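Local coordinates for protein alpha-2,3-sialyltransferase (Campylobacter jejuni, PDB 2P2V) that probably transfers sialic acid from a CMP-sialic acid donor to an acceptor glycan through an alpha-2,3 linkage, this chain being its N-terminal catalytic part, at residues A[106-117]-A[272-280]; A[222-230]-A[236-244]. One frame throughout, in Å; residues are numbered along the deposited sequence.

Contact 1 of 2, residues A[106-117]-A[272-280]; sequences SNDFLHQFYNFF and FYKNQLKAD. With EDO (1,2-ethanediol), chain F; EDO (1,2-ethanediol), chain G.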
loop_
_atom_site.group_PDB
_atom_site.type_symbol
_atom_site.label_atom_id
_atom_site.label_comp_id
_atom_site.label_asym_id
_atom_site.label_seq_id
_atom_site.Cartn_x
_atom_site.Cartn_y
_atom_site.Cartn_z
ATOM N N SER A 106 -9.932 1.927 -14.668
ATOM C CA SER A 106 -10.334 0.986 -13.639
ATOM C C SER A 106 -9.233 0.797 -12.593
ATOM O O SER A 106 -8.055 0.995 -12.892
ATOM C CB SER A 106 -10.640 -0.375 -14.263
ATOM O OG SER A 106 -9.448 -1.091 -14.546
ATOM N N ASN A 107 -9.604 0.389 -11.385
ATOM C CA ASN A 107 -8.606 0.070 -10.341
ATOM C C ASN A 107 -7.577 -0.909 -10.827
ATOM O O ASN A 107 -6.372 -0.719 -10.611
ATOM C CB ASN A 107 -9.287 -0.513 -9.095
ATOM C CG ASN A 107 -10.152 0.485 -8.380
ATOM O OD1 ASN A 107 -10.190 1.692 -8.700
ATOM N ND2 ASN A 107 -10.843 -0.005 -7.356
ATOM N N ASP A 108 -8.032 -1.971 -11.513
ATOM C CA ASP A 108 -7.089 -2.969 -11.993
ATOM C C ASP A 108 -6.161 -2.427 -13.062
ATOM O O ASP A 108 -5.026 -2.792 -13.079
ATOM C CB ASP A 108 -7.778 -4.204 -12.570
ATOM C CG ASP A 108 -8.256 -5.212 -11.467
ATOM O OD1 ASP A 108 -7.780 -5.170 -10.305
ATOM O OD2 ASP A 108 -9.113 -6.074 -11.808
ATOM N N PHE A 109 -6.672 -1.607 -13.975
ATOM C CA PHE A 109 -5.825 -1.002 -15.016
ATOM C C PHE A 109 -4.693 -0.246 -14.328
ATOM O O PHE A 109 -3.518 -0.430 -14.683
ATOM C CB PHE A 109 -6.602 -0.012 -15.873
ATOM C CG PHE A 109 -5.746 0.669 -16.923
ATOM C CD1 PHE A 109 -5.478 0.052 -18.143
ATOM C CD2 PHE A 109 -5.184 1.922 -16.681
ATOM C CE1 PHE A 109 -4.620 0.664 -19.107
ATOM C CE2 PHE A 109 -4.328 2.549 -17.621
ATOM C CZ PHE A 109 -4.049 1.949 -18.837
ATOM N N LEU A 110 -5.044 0.602 -13.375
ATOM C CA LEU A 110 -3.962 1.456 -12.755
ATOM C C LEU A 110 -3.006 0.644 -11.918
ATOM O O LEU A 110 -1.782 0.885 -11.938
ATOM C CB LEU A 110 -4.552 2.610 -11.941
ATOM C CG LEU A 110 -5.312 3.674 -12.768
ATOM C CD1 LEU A 110 -5.957 4.708 -11.870
ATOM C CD2 LEU A 110 -4.396 4.371 -13.802
ATOM N N HIS A 111 -3.552 -0.320 -11.180
ATOM C CA HIS A 111 -2.797 -1.221 -10.284
ATOM C C HIS A 111 -1.762 -2.060 -11.016
ATOM O O HIS A 111 -0.636 -2.273 -10.536
ATOM C CB HIS A 111 -3.757 -2.155 -9.515
ATOM C CG HIS A 111 -3.068 -3.171 -8.651
ATOM N ND1 HIS A 111 -2.970 -4.509 -8.996
ATOM C CD2 HIS A 111 -2.466 -3.051 -7.444
ATOM C CE1 HIS A 111 -2.328 -5.161 -8.042
ATOM N NE2 HIS A 111 -2.002 -4.296 -7.095
ATOM N N GLN A 112 -2.141 -2.549 -12.198
ATOM C CA GLN A 112 -1.317 -3.474 -12.977
ATOM C C GLN A 112 -0.567 -2.767 -14.065
ATOM O O GLN A 112 0.188 -3.390 -14.742
ATOM C CB GLN A 112 -2.202 -4.526 -13.671
ATOM C CG GLN A 112 -2.923 -5.301 -12.628
ATOM C CD GLN A 112 -3.776 -6.401 -13.222
ATOM O OE1 GLN A 112 -3.984 -7.432 -12.583
ATOM N NE2 GLN A 112 -4.291 -6.180 -14.441
ATOM N N PHE A 113 -0.770 -1.455 -14.222
ATOM C CA PHE A 113 -0.114 -0.743 -15.311
ATOM C C PHE A 113 1.354 -1.020 -15.451
ATOM O O PHE A 113 1.815 -1.406 -16.528
ATOM C CB PHE A 113 -0.353 0.799 -15.197
ATOM C CG PHE A 113 0.190 1.539 -16.354
ATOM C CD1 PHE A 113 -0.531 1.649 -17.548
ATOM C CD2 PHE A 113 1.473 2.102 -16.290
ATOM C CE1 PHE A 113 -0.033 2.322 -18.647
ATOM C CE2 PHE A 113 1.970 2.727 -17.373
ATOM C CZ PHE A 113 1.226 2.900 -18.556
ATOM N N TYR A 114 2.154 -0.732 -14.406
ATOM C CA TYR A 114 3.561 -0.934 -14.528
ATOM C C TYR A 114 3.960 -2.386 -14.605
ATOM O O TYR A 114 5.041 -2.706 -15.078
ATOM C CB TYR A 114 4.262 -0.253 -13.342
ATOM C CG TYR A 114 4.177 1.237 -13.455
ATOM C CD1 TYR A 114 4.665 1.884 -14.582
ATOM C CD2 TYR A 114 3.600 2.000 -12.424
ATOM C CE1 TYR A 114 4.587 3.309 -14.682
ATOM C CE2 TYR A 114 3.499 3.407 -12.525
ATOM C CZ TYR A 114 3.998 4.042 -13.647
ATOM O OH TYR A 114 3.944 5.432 -13.773
ATOM N N ASN A 115 3.070 -3.286 -14.162
ATOM C CA ASN A 115 3.353 -4.713 -14.282
ATOM C C ASN A 115 3.447 -5.098 -15.762
ATOM O O ASN A 115 4.300 -5.876 -16.129
ATOM C CB ASN A 115 2.240 -5.558 -13.570
ATOM C CG ASN A 115 2.101 -5.217 -12.090
ATOM O OD1 ASN A 115 1.478 -4.243 -11.721
ATOM N ND2 ASN A 115 2.674 -6.006 -11.265
ATOM N N PHE A 116 2.492 -4.623 -16.565
ATOM C CA PHE A 116 2.467 -4.834 -17.996
ATOM C C PHE A 116 3.410 -3.942 -18.795
ATOM O O PHE A 116 3.932 -4.396 -19.796
ATOM C CB PHE A 116 1.076 -4.693 -18.538
ATOM C CG PHE A 116 0.188 -5.868 -18.181
ATOM C CD1 PHE A 116 0.160 -6.981 -19.032
ATOM C CD2 PHE A 116 -0.554 -5.867 -17.038
ATOM C CE1 PHE A 116 -0.699 -8.126 -18.759
ATOM C CE2 PHE A 116 -1.416 -7.023 -16.729
ATOM C CZ PHE A 116 -1.435 -8.134 -17.619
ATOM N N PHE A 117 3.601 -2.688 -18.361
ATOM C CA PHE A 117 4.276 -1.708 -19.193
ATOM C C PHE A 117 5.357 -1.042 -18.330
ATOM O O PHE A 117 5.162 0.116 -18.026
ATOM C CB PHE A 117 3.261 -0.682 -19.662
ATOM C CG PHE A 117 1.966 -1.329 -20.298
ATOM C CD1 PHE A 117 2.076 -2.068 -21.493
ATOM C CD2 PHE A 117 0.778 -1.160 -19.709
ATOM C CE1 PHE A 117 0.909 -2.681 -22.042
ATOM C CE2 PHE A 117 -0.414 -1.742 -20.234
ATOM C CZ PHE A 117 -0.288 -2.479 -21.413
ATOM N N PHE A 272 -5.516 -12.503 -20.886
ATOM C CA PHE A 272 -5.705 -12.154 -19.512
ATOM C C PHE A 272 -6.062 -10.665 -19.429
ATOM O O PHE A 272 -7.032 -10.259 -18.772
ATOM C CB PHE A 272 -4.403 -12.427 -18.700
ATOM C CG PHE A 272 -4.547 -12.046 -17.245
ATOM C CD1 PHE A 272 -4.397 -10.705 -16.866
ATOM C CD2 PHE A 272 -4.898 -13.003 -16.284
ATOM C CE1 PHE A 272 -4.599 -10.309 -15.562
ATOM C CE2 PHE A 272 -5.042 -12.626 -14.952
ATOM C CZ PHE A 272 -4.919 -11.260 -14.596
ATOM N N TYR A 273 -5.222 -9.860 -20.078
ATOM C CA TYR A 273 -5.387 -8.385 -20.074
ATOM C C TYR A 273 -6.724 -7.911 -20.632
ATOM O O TYR A 273 -7.447 -7.133 -19.973
ATOM C CB TYR A 273 -4.233 -7.792 -20.860
ATOM C CG TYR A 273 -4.213 -6.277 -20.804
ATOM C CD1 TYR A 273 -3.305 -5.613 -19.969
ATOM C CD2 TYR A 273 -5.098 -5.515 -21.573
ATOM C CE1 TYR A 273 -3.305 -4.195 -19.908
ATOM C CE2 TYR A 273 -5.081 -4.121 -21.542
ATOM C CZ TYR A 273 -4.199 -3.483 -20.698
ATOM O OH TYR A 273 -4.156 -2.089 -20.637
ATOM N N LYS A 274 -7.117 -8.481 -21.792
ATOM C CA LYS A 274 -8.335 -8.069 -22.467
ATOM C C LYS A 274 -9.553 -8.561 -21.725
ATOM O O LYS A 274 -10.627 -7.934 -21.776
ATOM C CB LYS A 274 -8.365 -8.644 -23.880
ATOM C CG LYS A 274 -7.556 -7.903 -24.872
ATOM C CD LYS A 274 -7.596 -8.575 -26.225
ATOM C CE LYS A 274 -6.951 -7.690 -27.272
ATOM N NZ LYS A 274 -7.133 -8.281 -28.627
ATOM N N ASN A 275 -9.448 -9.715 -21.083
ATOM C CA ASN A 275 -10.534 -10.278 -20.247
ATOM C C ASN A 275 -10.882 -9.338 -19.108
ATOM O O ASN A 275 -12.046 -9.039 -18.831
ATOM C CB ASN A 275 -10.122 -11.634 -19.651
ATOM C CG ASN A 275 -11.193 -12.240 -18.731
ATOM O OD1 ASN A 275 -12.220 -12.708 -19.199
ATOM N ND2 ASN A 275 -10.939 -12.246 -17.417
ATOM N N GLN A 276 -9.820 -8.876 -18.431
ATOM C CA GLN A 276 -9.965 -7.973 -17.309
ATOM C C GLN A 276 -10.494 -6.638 -17.764
ATOM O O GLN A 276 -11.430 -6.119 -17.157
ATOM C CB GLN A 276 -8.639 -7.800 -16.607
ATOM C CG GLN A 276 -8.254 -9.004 -15.836
ATOM C CD GLN A 276 -7.550 -8.630 -14.564
ATOM O OE1 GLN A 276 -6.814 -7.643 -14.528
ATOM N NE2 GLN A 276 -7.753 -9.420 -13.510
ATOM N N LEU A 277 -9.926 -6.104 -18.843
ATOM C CA LEU A 277 -10.315 -4.801 -19.399
ATOM C C LEU A 277 -11.780 -4.798 -19.827
ATOM O O LEU A 277 -12.515 -3.851 -19.534
ATOM C CB LEU A 277 -9.409 -4.420 -20.577
ATOM C CG LEU A 277 -9.195 -2.938 -20.902
ATOM C CD1 LEU A 277 -8.333 -2.270 -19.865
ATOM C CD2 LEU A 277 -8.570 -2.761 -22.265
ATOM N N LYS A 278 -12.200 -5.867 -20.498
ATOM C CA LYS A 278 -13.604 -6.088 -20.827
ATOM C C LYS A 278 -14.477 -6.037 -19.596
ATOM O O LYS A 278 -15.424 -5.265 -19.543
ATOM C CB LYS A 278 -13.802 -7.459 -21.481
ATOM C CG LYS A 278 -13.899 -7.447 -22.989
ATOM C CD LYS A 278 -14.435 -8.804 -23.493
ATOM C CE LYS A 278 -13.803 -9.181 -24.834
ATOM N NZ LYS A 278 -12.340 -9.518 -24.714
ATOM N N ALA A 279 -14.163 -6.869 -18.608
ATOM C CA ALA A 279 -14.988 -6.988 -17.418
ATOM C C ALA A 279 -15.281 -5.626 -16.776
ATOM O O ALA A 279 -16.427 -5.333 -16.427
ATOM C CB ALA A 279 -14.356 -7.946 -16.407
ATOM N N ASP A 280 -14.262 -4.785 -16.628
ATOM C CA ASP A 280 -14.510 -3.499 -15.969
ATOM C C ASP A 280 -14.751 -2.289 -16.882
ATOM O O ASP A 280 -15.156 -1.246 -16.401
ATOM C CB ASP A 280 -13.531 -3.224 -14.812
ATOM C CG ASP A 280 -12.125 -3.676 -15.115
ATOM O OD1 ASP A 280 -11.589 -4.533 -14.371
ATOM O OD2 ASP A 280 -11.554 -3.170 -16.109
HETATM C C1 EDO F . -5.215 -5.315 -16.808
HETATM O O1 EDO F . -4.221 -4.412 -16.319
HETATM C C2 EDO F . -6.574 -4.642 -16.794
HETATM O O2 EDO F . -6.874 -4.362 -18.163
HETATM C C1 EDO G . -9.017 1.459 -18.320
HETATM O O1 EDO G . -10.047 1.165 -17.362
HETATM C C2 EDO G . -9.724 2.095 -19.496
HETATM O O2 EDO G . -9.983 1.059 -20.423
HETATM O O HOH W 1 -10.844 -3.122 -11.767
#
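Segments 106-117 and 272-280 meet through S106, F109, F116, Y273 and D280, where helix 107-116 and the 272-280 part of the C-terminal helix 268-283 run nearly antiparallel at 152° with their axes 10.2 Å apart at closest approach. Y273 loses more surface to the other segment than any other residue here. Its CG sits anti to the backbone N (chi1 -174°), which swings the ring across to the other helix and lays its edge against the face of F116 in a T-shaped pair, planes at 83°, with Y273 CD1 over the middle of the F116 ring. Further out, the phenol oxygen Y273 OH reaches the ring edges of F109, 3.2 Å from F109 CE1, and of F117. F272 CD1 comes up to the edge of F116, 4.0 Å from F116 CZ, while the methyl L277 CD1 approaches F109 CD1 obliquely at 4.1 Å.

The polar end lies at the start of helix 107-116. S106 is the N-cap: its OG accepts from F109 N at 2.9 Å and makes a weak hydrogen bond to D280 OD2, although D280 is poorly ordered. One water accepts from D108 N and donates to D280 OD1, 3.1 Å away. Mid-contact, Q112 NE2 is placed to donate to Q276 OE1, but it crowds a 1,2-ethanediol, so that bond is doubtful. F117 also packs on F73 and Y77 of this chain, and F116 on I142 of the second subunit. This is antiparallel helix packing round the aromatic cluster F116, F117 and Y273, joining the C-terminal helix to the flank of the alpha/beta domain beside a subunit interface.

Contact 2 of 2, residues A[222-230]-A[236-244]; sequences KVNIYALCD and NHFPLSINI. With EDO (1,2-ethanediol), chain I.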
loop_
_atom_site.group_PDB
_atom_site.type_symbol
_atom_site.label_atom_id
_atom_site.label_comp_id
_atom_site.label_asym_id
_atom_site.label_seq_id
_atom_site.Cartn_x
_atom_site.Cartn_y
_atom_site.Cartn_z
ATOM N N LYS A 222 2.599 30.489 -15.851
ATOM C CA LYS A 222 3.412 31.513 -16.517
ATOM C C LYS A 222 4.332 30.979 -17.616
ATOM O O LYS A 222 5.569 31.006 -17.508
ATOM C CB LYS A 222 4.202 32.313 -15.483
ATOM C CG LYS A 222 3.372 32.849 -14.306
ATOM C CD LYS A 222 2.209 33.730 -14.727
ATOM C CE LYS A 222 1.510 34.301 -13.487
ATOM N NZ LYS A 222 0.188 34.928 -13.809
ATOM N N VAL A 223 3.715 30.481 -18.678
ATOM C CA VAL A 223 4.421 29.967 -19.818
ATOM C C VAL A 223 3.783 30.657 -21.009
ATOM O O VAL A 223 2.759 31.360 -20.872
ATOM C CB VAL A 223 4.263 28.380 -19.919
ATOM C CG1 VAL A 223 4.864 27.675 -18.729
ATOM C CG2 VAL A 223 2.814 28.025 -20.031
ATOM N N ASN A 224 4.361 30.464 -22.189
ATOM C CA ASN A 224 3.858 31.068 -23.399
ATOM C C ASN A 224 3.373 30.003 -24.338
ATOM O O ASN A 224 4.009 28.971 -24.443
ATOM C CB ASN A 224 4.996 31.914 -24.028
ATOM C CG ASN A 224 5.239 33.202 -23.226
ATOM O OD1 ASN A 224 6.319 33.413 -22.638
ATOM N ND2 ASN A 224 4.189 34.017 -23.123
ATOM N N ILE A 225 2.241 30.254 -24.978
ATOM C CA ILE A 225 1.645 29.351 -25.908
ATOM C C ILE A 225 1.406 30.022 -27.260
ATOM O O ILE A 225 0.613 30.969 -27.375
ATOM C CB ILE A 225 0.295 28.748 -25.373
ATOM C CG1 ILE A 225 0.464 28.193 -23.930
ATOM C CG2 ILE A 225 -0.233 27.750 -26.376
ATOM C CD1 ILE A 225 -0.839 27.711 -23.241
ATOM N N TYR A 226 2.078 29.489 -28.279
ATOM C CA TYR A 226 1.924 29.942 -29.650
ATOM C C TYR A 226 1.283 28.934 -30.569
ATOM O O TYR A 226 1.329 27.727 -30.299
ATOM C CB TYR A 226 3.305 30.249 -30.189
ATOM C CG TYR A 226 3.957 31.369 -29.416
ATOM C CD1 TYR A 226 3.569 32.708 -29.637
ATOM C CD2 TYR A 226 4.909 31.108 -28.458
ATOM C CE1 TYR A 226 4.143 33.749 -28.918
ATOM C CE2 TYR A 226 5.500 32.133 -27.738
ATOM C CZ TYR A 226 5.112 33.453 -27.978
ATOM O OH TYR A 226 5.703 34.464 -27.240
ATOM N N ALA A 227 0.718 29.434 -31.663
ATOM C CA ALA A 227 0.294 28.611 -32.794
ATOM C C ALA A 227 1.383 28.529 -33.869
ATOM O O ALA A 227 2.263 29.403 -33.941
ATOM C CB ALA A 227 -1.005 29.149 -33.388
ATOM N N LEU A 228 1.305 27.493 -34.724
ATOM C CA LEU A 228 2.249 27.317 -35.837
ATOM C C LEU A 228 1.539 27.267 -37.208
ATOM O O LEU A 228 2.191 27.360 -38.248
ATOM C CB LEU A 228 3.067 26.018 -35.641
ATOM C CG LEU A 228 4.043 25.851 -34.485
ATOM C CD1 LEU A 228 4.549 24.395 -34.463
ATOM C CD2 LEU A 228 5.235 26.800 -34.589
ATOM N N CYS A 229 0.220 27.082 -37.210
ATOM C CA CYS A 229 -0.538 26.854 -38.436
ATOM C C CYS A 229 -1.369 28.096 -38.792
ATOM O O CYS A 229 -2.317 28.437 -38.096
ATOM C CB CYS A 229 -1.409 25.607 -38.299
ATOM S SG CYS A 229 -0.391 24.188 -37.674
ATOM N N ASP A 230 -0.950 28.796 -39.851
ATOM C CA ASP A 230 -1.563 30.080 -40.249
ATOM C C ASP A 230 -3.055 30.050 -40.498
ATOM O O ASP A 230 -3.779 30.986 -40.134
ATOM C CB ASP A 230 -0.862 30.617 -41.506
ATOM C CG ASP A 230 0.588 30.973 -41.251
ATOM O OD1 ASP A 230 1.227 30.342 -40.390
ATOM O OD2 ASP A 230 1.107 31.896 -41.915
ATOM N N ASN A 236 -6.665 32.008 -34.173
ATOM C CA ASN A 236 -7.626 33.025 -33.718
ATOM C C ASN A 236 -7.695 33.162 -32.212
ATOM O O ASN A 236 -8.358 34.073 -31.707
ATOM C CB ASN A 236 -9.029 32.686 -34.196
ATOM C CG ASN A 236 -9.176 32.767 -35.698
ATOM O OD1 ASN A 236 -8.356 33.375 -36.394
ATOM N ND2 ASN A 236 -10.237 32.134 -36.216
ATOM N N HIS A 237 -7.046 32.238 -31.493
ATOM C CA HIS A 237 -7.093 32.235 -30.028
ATOM C C HIS A 237 -5.762 32.331 -29.366
ATOM O O HIS A 237 -5.670 32.848 -28.251
ATOM C CB HIS A 237 -7.798 30.998 -29.536
ATOM C CG HIS A 237 -9.207 30.926 -29.983
ATOM N ND1 HIS A 237 -10.211 31.647 -29.372
ATOM C CD2 HIS A 237 -9.784 30.245 -30.996
ATOM C CE1 HIS A 237 -11.354 31.393 -29.982
ATOM N NE2 HIS A 237 -11.124 30.541 -30.964
ATOM N N PHE A 238 -4.738 31.818 -30.046
ATOM C CA PHE A 238 -3.363 31.980 -29.616
ATOM C C PHE A 238 -2.593 32.618 -30.741
ATOM O O PHE A 238 -2.903 32.345 -31.921
ATOM C CB PHE A 238 -2.774 30.611 -29.228
ATOM C CG PHE A 238 -3.514 30.000 -28.096
ATOM C CD1 PHE A 238 -4.627 29.195 -28.336
ATOM C CD2 PHE A 238 -3.206 30.347 -26.794
ATOM C CE1 PHE A 238 -5.360 28.695 -27.276
ATOM C CE2 PHE A 238 -3.934 29.829 -25.735
ATOM C CZ PHE A 238 -5.022 29.027 -25.997
ATOM N N PRO A 239 -1.619 33.485 -30.391
ATOM C CA PRO A 239 -0.779 34.148 -31.393
ATOM C C PRO A 239 0.053 33.145 -32.173
ATOM O O PRO A 239 0.698 32.256 -31.562
ATOM C CB PRO A 239 0.178 34.993 -30.539
ATOM C CG PRO A 239 0.148 34.339 -29.169
ATOM C CD PRO A 239 -1.262 33.905 -29.028
ATOM N N LEU A 240 0.071 33.295 -33.502
ATOM C CA LEU A 240 1.103 32.643 -34.297
ATOM C C LEU A 240 2.475 33.048 -33.810
ATOM O O LEU A 240 2.756 34.227 -33.498
ATOM C CB LEU A 240 0.975 32.936 -35.800
ATOM C CG LEU A 240 -0.262 32.488 -36.565
ATOM C CD1 LEU A 240 -0.219 33.131 -37.957
ATOM C CD2 LEU A 240 -0.371 30.946 -36.660
ATOM N N SER A 241 3.342 32.057 -33.727
ATOM C CA SER A 241 4.749 32.239 -33.463
ATOM C C SER A 241 5.355 33.118 -34.591
ATOM O O SER A 241 4.943 33.021 -35.768
ATOM C CB SER A 241 5.407 30.857 -33.496
ATOM O OG SER A 241 6.613 30.903 -32.782
ATOM N N ILE A 242 6.345 33.917 -34.244
ATOM C CA ILE A 242 7.001 34.787 -35.252
ATOM C C ILE A 242 7.750 34.013 -36.346
ATOM O O ILE A 242 8.437 33.023 -36.057
ATOM C CB ILE A 242 7.919 35.820 -34.592
ATOM C CG1 ILE A 242 7.066 36.924 -33.934
ATOM C CG2 ILE A 242 8.888 36.461 -35.638
ATOM C CD1 ILE A 242 7.874 37.864 -32.984
ATOM N N ASN A 243 7.589 34.456 -37.600
ATOM C CA ASN A 243 8.335 33.903 -38.718
ATOM C C ASN A 243 9.804 34.270 -38.548
ATOM O O ASN A 243 10.189 35.423 -38.805
ATOM C CB ASN A 243 7.753 34.417 -40.031
ATOM C CG ASN A 243 8.576 34.027 -41.251
ATOM O OD1 ASN A 243 9.656 33.461 -41.137
ATOM N ND2 ASN A 243 8.057 34.350 -42.432
ATOM N N ILE A 244 10.604 33.322 -38.058
ATOM C CA ILE A 244 12.044 33.539 -37.853
ATOM C C ILE A 244 12.888 32.951 -39.007
ATOM O O ILE A 244 14.094 32.781 -38.890
ATOM C CB ILE A 244 12.544 33.116 -36.418
ATOM C CG1 ILE A 244 12.553 31.570 -36.210
ATOM C CG2 ILE A 244 11.687 33.804 -35.331
ATOM C CD1 ILE A 244 13.620 31.064 -35.183
HETATM C C1 EDO I . 13.515 35.681 -40.994
HETATM O O1 EDO I . 13.807 36.429 -39.810
HETATM C C2 EDO I . 12.154 36.070 -41.522
HETATM O O2 EDO I . 11.626 35.003 -42.303
#
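A227 and L240 form the centre of this contact, a single beta bridge with their CA atoms 4.4 Å apart. Two nearly straight backbone bonds make it: A227 N gives its hydrogen to P239 O at 2.8 Å, and S241 N gives its own to A227 O at 2.9 Å. The carbonyls are used differently. S241 N lies in the carbonyl plane of A227, whereas A227 N stands 37° out of the carbonyl plane of P239. That same P239 O also takes a CA-H...O contact from Y226 CA.

Around the bridge, L240 sends its side chain along the exit from the strand: CD2 touches the A227 methyl, at 3.8 Å from A227 CB, and comes to 3.5 Å from C229 O, while CD1 lies against the D230 carboxylate. P239 crosses Y226 at about a right angle, putting P239 CG 3.8 Å from Y226 CD1 and close to CE1 as well, while P239 O sits at the edge of the phenol ring. F238 lies alongside I225, pointing the same way, and its CD2 meets I225 CG2 at 4.0 Å.

Strand 224-227 is an outermost strand of the parallel seven-stranded sheet of this alpha/beta domain. Its neighbour in the sheet is strand 165-169, to which N224 and Y226 hydrogen-bond. Segment 236-244, with no strand of its own, crosses strand 224-227 and its exit steeply, at 77°, and is bridged to it at a single point.

Further out, F238 packs on L214 of helix 207-221, and I225 on L168. S241 CB rests against A227 O and Y226 CB, with OG turned to the position anti to the backbone N (chi1 -158°). R38 ties the two segments together: its NH1 forms a salt bridge with D230 OD2, and its NH2 hydrogen-bonds S241 O.

Contacts 1 and 2 lie on opposite sides of the chain's centre, their own centres about 39 Å apart and their nearest atoms about 23 Å apart. Along the chain, contact 2 is nested within the loop that contact 1 closes: strand 224-227 is followed by the long segment that includes 236-244, and then by helix 268-283. The bound donor analogue, CMP-3-fluoro-N-acetylneuraminic acid, lies at similar range from both: the side chain of L277 in contact 1 is about 12 Å from it and that of C229 in contact 2 about 11 Å. Contact 1 also borders a second subunit, whereas no other chain of the assembly touches contact 2.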